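Local coordinates for DUF4875 domain-containing protein (Desulfovibrio piger, PDB 4LG3), which is of unknown function and belongs to the DUF4875 family of the CamS-like clan, at residues Ile130-Leu133 with Trp134-Arg138; Arg65-Ala68 with Gln69-Ala73. All blocks are in the same frame, centred on the assembly; numbering follows the deposited sequence.

Contact 1: Ile130-Leu133 with Trp134-Arg138; sequences IQCL and WGEMR. With EDO (1,2-ethanediol), chain H.
Leu133 and Met137 (selenomethionine) meet one turn apart in helix 125-137, and the backbone joins them as well. Met137 N donates to Leu133 O at 2.9 Å, nearly along the C=O axis. The two side chains run side by side and point the same way. Both have CG beside the backbone N (chi1 -65° and -66°), and the extended Met137 chain brings its CE to 3.6 Å from Leu133 CD2. The three carbonyls before this one are also used. Ile130 O accepts from Trp134 N at 2.8 Å, Gln131 O from Gly135 N at 3.0 Å, and Cys132 O from Glu136 N at 3.1 Å. On the more exposed side, Cys132 SG and Glu136 OE2 approach to only 3.8 Å. The amide of Gln131 turns elsewhere, to Ser82, Thr91 and the backbone of Leu169. Trp134 NE1 donates to O1 of a 1,2-ethanediol at 3.0 Å, in a bond close to straight (168°). Arg138 NE donates to O1 of the diol at 3.3 Å, at the edge of the guanidinium. Ile130, Trp134 and Met137 turn side chains to helix 149-160: Ile130 touches Leu160, while Trp134 and Met137 touch Leu152. The diol probably comes from the crystallisation liquor and need not stand for a natural ligand. Backbone i to i+4 bonds thus satisfy four successive carbonyls, while an indole N-H and an arginine N-H converge on one oxygen.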
ATOM      1  N   ILE A 130      -4.849  10.219  11.341  1.00 49.00           N
ATOM      2  CA  ILE A 130      -5.551   9.311  12.260  1.00 50.57           C
ATOM      3  C   ILE A 130      -4.786   7.974  12.306  1.00 55.32           C
ATOM      4  O   ILE A 130      -4.563   7.434  13.406  1.00 55.84           O
ATOM      5  CB  ILE A 130      -7.063   9.135  11.885  1.00 53.99           C
ATOM      6  CG1 ILE A 130      -7.858  10.424  12.134  1.00 55.23           C
ATOM      7  CG2 ILE A 130      -7.710   7.973  12.647  1.00 55.84           C
ATOM      8  CD1 ILE A 130      -9.277  10.433  11.534  1.00 56.78           C
ATOM      9  N   GLN A 131      -4.354   7.473  11.112  1.00 50.30           N
ATOM     10  CA  GLN A 131      -3.566   6.231  10.921  1.00 48.29           C
ATOM     11  C   GLN A 131      -2.243   6.287  11.652  1.00 53.09           C
ATOM     12  O   GLN A 131      -1.846   5.313  12.284  1.00 52.36           O
ATOM     13  CB  GLN A 131      -3.275   5.987   9.438  1.00 46.38           C
ATOM     14  CG  GLN A 131      -4.476   5.522   8.659  1.00 41.87           C
ATOM     15  CD  GLN A 131      -4.050   4.987   7.334  1.00 47.11           C
ATOM     16  OE1 GLN A 131      -3.073   5.444   6.730  1.00 40.12           O
ATOM     17  NE2 GLN A 131      -4.778   4.009   6.854  1.00 40.00           N
ATOM     18  N   CYS A 132      -1.577   7.437  11.560  1.00 52.08           N
ATOM     19  CA  CYS A 132      -0.307   7.707  12.219  1.00 54.15           C
ATOM     20  C   CYS A 132      -0.485   7.688  13.759  1.00 56.88           C
ATOM     21  O   CYS A 132       0.307   7.031  14.450  1.00 56.27           O
ATOM     22  CB  CYS A 132       0.274   9.031  11.734  1.00 56.41           C
ATOM     23  SG  CYS A 132       1.887   9.432  12.456  1.00 62.12           S
ATOM     24  N   LEU A 133      -1.547   8.354  14.279  1.00 52.37           N
ATOM     25  CA  LEU A 133      -1.854   8.362  15.707  1.00 54.16           C
ATOM     26  C   LEU A 133      -2.218   6.966  16.180  1.00 58.54           C
ATOM     27  O   LEU A 133      -1.683   6.531  17.189  1.00 58.15           O
ATOM     28  CB  LEU A 133      -2.962   9.353  16.048  1.00 56.31           C
ATOM     29  CG  LEU A 133      -2.669  10.839  15.818  1.00 62.30           C
ATOM     30  CD1 LEU A 133      -3.836  11.692  16.259  1.00 64.61           C
ATOM     31  CD2 LEU A 133      -1.406  11.279  16.525  1.00 64.21           C
ATOM     32  N   TRP A 134      -3.048   6.231  15.403  1.00 56.22           N
ATOM     33  CA  TRP A 134      -3.431   4.833  15.653  1.00 55.51           C
ATOM     34  C   TRP A 134      -2.181   3.990  15.897  1.00 58.66           C
ATOM     35  O   TRP A 134      -2.073   3.364  16.946  1.00 59.13           O
ATOM     36  CB  TRP A 134      -4.228   4.259  14.460  1.00 52.57           C
ATOM     37  CG  TRP A 134      -4.914   2.957  14.763  1.00 53.79           C
ATOM     38  CD1 TRP A 134      -4.349   1.712  14.771  1.00 55.70           C
ATOM     39  CD2 TRP A 134      -6.280   2.782  15.169  1.00 55.13           C
ATOM     40  NE1 TRP A 134      -5.281   0.770  15.143  1.00 55.68           N
ATOM     41  CE2 TRP A 134      -6.476   1.398  15.396  1.00 58.92           C
ATOM     42  CE3 TRP A 134      -7.374   3.658  15.333  1.00 57.89           C
ATOM     43  CZ2 TRP A 134      -7.728   0.864  15.755  1.00 59.65           C
ATOM     44  CZ3 TRP A 134      -8.605   3.135  15.708  1.00 60.95           C
ATOM     45  CH2 TRP A 134      -8.777   1.755  15.918  1.00 61.50           C
ATOM     46  N   GLY A 135      -1.238   4.035  14.952  1.00 54.05           N
ATOM     47  CA  GLY A 135       0.025   3.306  15.022  1.00 53.69           C
ATOM     48  C   GLY A 135       0.914   3.644  16.205  1.00 60.82           C
ATOM     49  O   GLY A 135       1.536   2.751  16.784  1.00 61.80           O
ATOM     50  N   GLU A 136       0.971   4.924  16.582  1.00 58.66           N
ATOM     51  CA  GLU A 136       1.797   5.432  17.674  1.00 60.57           C
ATOM     52  C   GLU A 136       1.247   5.137  19.051  1.00 64.87           C
ATOM     53  O   GLU A 136       2.019   4.951  19.998  1.00 65.78           O
ATOM     54  CB  GLU A 136       1.937   6.955  17.552  1.00 63.47           C
ATOM     55  CG  GLU A 136       2.991   7.391  16.546  1.00 80.70           C
ATOM     56  CD  GLU A 136       3.229   8.886  16.403  1.00111.78           C
ATOM     57  OE1 GLU A 136       2.593   9.678  17.137  1.00101.30           O
ATOM     58  OE2 GLU A 136       4.057   9.264  15.542  1.00111.96           O
HETATM   59  N   MSE A 137      -0.084   5.141  19.173  1.00 60.83           N
HETATM   60  CA  MSE A 137      -0.798   5.072  20.446  1.00 61.75           C
HETATM   61  C   MSE A 137      -1.343   3.700  20.840  1.00 64.44           C
HETATM   62  O   MSE A 137      -1.496   3.461  22.046  1.00 65.69           O
HETATM   63  CB  MSE A 137      -1.976   6.069  20.415  1.00 64.28           C
HETATM   64  CG  MSE A 137      -1.547   7.528  20.357  1.00 71.22           C
HETATM   65 SE   MSE A 137      -3.031   8.788  20.213  0.75 80.53          SE
HETATM   66  CE  MSE A 137      -1.995  10.339  19.972  1.00 78.11           C
ATOM     67  N   ARG A 138      -1.659   2.826  19.853  1.00 58.27           N
ATOM     68  CA  ARG A 138      -2.316   1.528  20.063  1.00 57.76           C
ATOM     69  C   ARG A 138      -1.645   0.633  21.116  1.00 63.55           C
ATOM     70  O   ARG A 138      -2.362  -0.046  21.860  1.00 63.82           O
ATOM     71  CB  ARG A 138      -2.512   0.760  18.759  1.00 53.19           C
ATOM     72  CG  ARG A 138      -1.231   0.419  18.017  1.00 54.22           C
ATOM     73  CD  ARG A 138      -1.509  -0.275  16.709  1.00 46.94           C
ATOM     74  NE  ARG A 138      -2.182  -1.583  16.827  1.00 55.96           N
ATOM     75  CZ  ARG A 138      -1.599  -2.710  17.234  1.00 64.36           C
ATOM     76  NH1 ARG A 138      -0.333  -2.705  17.640  1.00 57.52           N
ATOM     77  NH2 ARG A 138      -2.281  -3.847  17.258  1.00 43.03           N
TER
HETATM   78  C1  EDO H 305      -6.333  -2.916  15.904  1.00 53.07           C
HETATM   79  O1  EDO H 305      -5.141  -2.171  15.563  1.00 48.12           O
HETATM   80  C2  EDO H 305      -7.534  -2.699  14.879  1.00 58.83           C
HETATM   81  O2  EDO H 305      -7.091  -2.344  13.532  1.00 57.80           O

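Contact 2: Arg65-Ala68 with Gln69-Ala73; sequences RYYA and QEKRA. With SO4 (sulfate ion), chain D.
Tyr67 O takes the shortest sound polar bond here, from Lys71 N at 2.8 Å, with the donor tilted 30° from the carbonyl plane. Their side chains run alongside each other. Lys71 bends at chi2 (-64°), which lays its CE at the edge of the Tyr67 ring, 3.9 Å from CD1. The Tyr67 hydroxyl is hydrogen-bonded to Glu15, to which the Lys71 ammonium makes a long, weak ion pair. One residue back, Glu70 N donates to Tyr66 O at 2.9 Å. Tyr66 and Glu70 also lie side by side. Glu70 CB sits over one face of the Tyr66 ring, 4.2 Å from its centroid, in a CH-pi contact. Farther along, Glu70 CG reaches 3.6 Å from Tyr66 OH. Arg72 leaves helical geometry with a positive phi (55°), and the 6-to-1 bond from Ala73 N to Ala68 O at 3.2 Å, in the carbonyl plane and on a lone pair, is that of a Schellman motif. Arg65 reaches out with an extended chain to a sulfate, probably from the crystallisation liquor. Its NH1 makes weak bonds to O1 and O3, and its NH2 a long, weak one to O3. The sulfate is also hydrogen-bonded to the Tyr98 hydroxyl and the Trp113 indole N-H. The last turn of helix 53-71 packs on the mixed sheet. Tyr67 touches Val29 of strand 26-36 and Val76 and Ile78 of strand 75-81, Ala68 touches Val76 and Tyr98, and Ala73 touches Leu25 and Tyr27 just before strand 75-81 begins.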
ATOM      1  N   ARG A  65       6.572  -3.845 -13.248  1.00 41.26           N
ATOM      2  CA  ARG A  65       7.298  -3.870 -14.510  1.00 41.73           C
ATOM      3  C   ARG A  65       8.731  -3.390 -14.340  1.00 44.11           C
ATOM      4  O   ARG A  65       9.643  -4.036 -14.860  1.00 45.50           O
ATOM      5  CB  ARG A  65       6.589  -3.014 -15.543  1.00 41.41           C
ATOM      6  CG  ARG A  65       5.253  -3.578 -15.953  1.00 47.81           C
ATOM      7  CD  ARG A  65       4.850  -2.918 -17.247  1.00 58.27           C
ATOM      8  NE  ARG A  65       3.427  -3.061 -17.540  1.00 52.66           N
ATOM      9  CZ  ARG A  65       2.916  -4.056 -18.242  1.00 63.30           C
ATOM     10  NH1 ARG A  65       3.699  -5.023 -18.701  1.00 59.29           N
ATOM     11  NH2 ARG A  65       1.620  -4.098 -18.490  1.00 58.19           N
ATOM     12  N   TYR A  66       8.933  -2.328 -13.553  1.00 39.25           N
ATOM     13  CA  TYR A  66      10.250  -1.765 -13.244  1.00 39.49           C
ATOM     14  C   TYR A  66      11.127  -2.780 -12.505  1.00 43.51           C
ATOM     15  O   TYR A  66      12.227  -3.060 -12.956  1.00 45.72           O
ATOM     16  CB  TYR A  66      10.151  -0.440 -12.427  1.00 40.50           C
ATOM     17  CG  TYR A  66      11.484  -0.027 -11.813  1.00 42.24           C
ATOM     18  CD1 TYR A  66      12.559   0.368 -12.620  1.00 45.36           C
ATOM     19  CD2 TYR A  66      11.706  -0.135 -10.438  1.00 40.54           C
ATOM     20  CE1 TYR A  66      13.815   0.644 -12.071  1.00 44.19           C
ATOM     21  CE2 TYR A  66      12.950   0.146  -9.881  1.00 41.47           C
ATOM     22  CZ  TYR A  66      14.004   0.524 -10.701  1.00 50.64           C
ATOM     23  OH  TYR A  66      15.224   0.796 -10.136  1.00 52.25           O
ATOM     24  N   TYR A  67      10.636  -3.346 -11.407  1.00 38.43           N
ATOM     25  CA  TYR A  67      11.387  -4.277 -10.589  1.00 38.29           C
ATOM     26  C   TYR A  67      11.674  -5.588 -11.291  1.00 46.56           C
ATOM     27  O   TYR A  67      12.745  -6.149 -11.062  1.00 47.75           O
ATOM     28  CB  TYR A  67      10.704  -4.503  -9.231  1.00 37.50           C
ATOM     29  CG  TYR A  67      10.973  -3.358  -8.281  1.00 38.74           C
ATOM     30  CD1 TYR A  67      12.222  -3.204  -7.678  1.00 40.54           C
ATOM     31  CD2 TYR A  67      10.001  -2.396  -8.027  1.00 39.12           C
ATOM     32  CE1 TYR A  67      12.480  -2.140  -6.818  1.00 40.69           C
ATOM     33  CE2 TYR A  67      10.265  -1.300  -7.207  1.00 39.48           C
ATOM     34  CZ  TYR A  67      11.494  -1.197  -6.578  1.00 45.66           C
ATOM     35  OH  TYR A  67      11.724  -0.184  -5.690  1.00 42.69           O
ATOM     36  N   ALA A  68      10.767  -6.063 -12.155  1.00 45.09           N
ATOM     37  CA  ALA A  68      10.970  -7.298 -12.921  1.00 45.46           C
ATOM     38  C   ALA A  68      12.206  -7.138 -13.835  1.00 50.44           C
ATOM     39  O   ALA A  68      13.090  -7.986 -13.835  1.00 49.76           O
ATOM     40  CB  ALA A  68       9.717  -7.622 -13.725  1.00 46.46           C
ATOM     41  N   GLN A  69      12.294  -5.993 -14.510  1.00 49.30           N
ATOM     42  CA  GLN A  69      13.377  -5.605 -15.395  1.00 52.37           C
ATOM     43  C   GLN A  69      14.691  -5.355 -14.611  1.00 58.54           C
ATOM     44  O   GLN A  69      15.720  -5.922 -14.958  1.00 62.04           O
ATOM     45  CB  GLN A  69      12.939  -4.336 -16.168  1.00 54.90           C
ATOM     46  CG  GLN A  69      14.024  -3.573 -16.962  1.00 77.43           C
ATOM     47  CD  GLN A  69      14.036  -3.869 -18.440  1.00 94.69           C
ATOM     48  OE1 GLN A  69      12.988  -3.945 -19.106  1.00 94.50           O
ATOM     49  NE2 GLN A  69      15.242  -4.008 -18.987  1.00 78.12           N
ATOM     50  N   GLU A  70      14.641  -4.532 -13.566  1.00 52.92           N
ATOM     51  CA  GLU A  70      15.797  -4.118 -12.791  1.00 51.81           C
ATOM     52  C   GLU A  70      16.398  -5.248 -11.961  1.00 53.26           C
ATOM     53  O   GLU A  70      17.620  -5.374 -11.943  1.00 55.49           O
ATOM     54  CB  GLU A  70      15.433  -2.919 -11.903  1.00 52.10           C
ATOM     55  CG  GLU A  70      16.489  -2.512 -10.882  1.00 63.98           C
ATOM     56  CD  GLU A  70      17.893  -2.204 -11.391  1.00 71.36           C
ATOM     57  OE1 GLU A  70      18.029  -1.480 -12.407  1.00 52.00           O
ATOM     58  OE2 GLU A  70      18.860  -2.636 -10.726  1.00 55.98           O
ATOM     59  N   LYS A  71      15.578  -6.057 -11.280  1.00 46.06           N
ATOM     60  CA  LYS A  71      16.123  -7.130 -10.446  1.00 45.36           C
ATOM     61  C   LYS A  71      16.206  -8.475 -11.187  1.00 51.10           C
ATOM     62  O   LYS A  71      16.694  -9.455 -10.602  1.00 52.27           O
ATOM     63  CB  LYS A  71      15.326  -7.311  -9.122  1.00 44.89           C
ATOM     64  CG  LYS A  71      15.094  -6.034  -8.327  1.00 41.71           C
ATOM     65  CD  LYS A  71      16.320  -5.341  -7.796  1.00 41.92           C
ATOM     66  CE  LYS A  71      15.991  -3.953  -7.324  1.00 52.14           C
ATOM     67  NZ  LYS A  71      17.144  -3.322  -6.637  1.00 56.25           N
ATOM     68  N   ARG A  72      15.743  -8.527 -12.457  1.00 48.65           N
ATOM     69  CA  ARG A  72      15.733  -9.752 -13.257  1.00 51.33           C
ATOM     70  C   ARG A  72      14.973 -10.836 -12.484  1.00 52.53           C
ATOM     71  O   ARG A  72      15.453 -11.962 -12.323  1.00 54.17           O
ATOM     72  CB  ARG A  72      17.169 -10.197 -13.638  1.00 58.77           C
ATOM     73  CG  ARG A  72      17.889  -9.235 -14.586  1.00 81.27           C
ATOM     74  CD  ARG A  72      19.317  -9.697 -14.838  1.00109.47           C
ATOM     75  NE  ARG A  72      19.632  -9.810 -16.267  1.00135.06           N
ATOM     76  CZ  ARG A  72      19.548 -10.936 -16.973  1.00155.99           C
ATOM     77  NH1 ARG A  72      19.146 -12.064 -16.396  1.00140.55           N
ATOM     78  NH2 ARG A  72      19.863 -10.942 -18.264  1.00148.22           N
ATOM     79  N   ALA A  73      13.811 -10.457 -11.947  1.00 45.06           N
ATOM     80  CA  ALA A  73      12.979 -11.370 -11.181  1.00 43.10           C
ATOM     81  C   ALA A  73      11.956 -12.062 -12.090  1.00 46.51           C
ATOM     82  O   ALA A  73      11.439 -11.450 -13.020  1.00 45.66           O
ATOM     83  CB  ALA A  73      12.289 -10.621 -10.046  1.00 41.39           C
TER
HETATM   84  S   SO4 D 301       2.709  -7.917 -20.232  1.00 92.42           S
HETATM   85  O1  SO4 D 301       3.172  -6.822 -21.095  1.00 93.95           O
HETATM   86  O2  SO4 D 301       3.877  -8.533 -19.597  1.00 91.99           O
HETATM   87  O3  SO4 D 301       1.755  -7.386 -19.238  1.00 90.94           O
HETATM   88  O4  SO4 D 301       2.027  -8.926 -21.045  1.00 93.50           O

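From the N terminus, the chain first forms strands 10-18, 26-36 and 42-44, then enters helix 53-71. Contact 2 occupies the end of that helix and the turn into strand 75-81. Strands 75-81, 92-98 and 113-118 follow before helix 125-137, whose later turns carry contact 1. Each contact lies within one unbroken run of residues, so neither closes a long loop. They come in series and neither nest nor cross. The centres of contact 1 and contact 2 are about 34 Å apart, on opposite sides of the chain's centre. Contact 2 belongs to the helix on the mixed sheet, whereas contact 1 belongs to the helix beside helix 149-160.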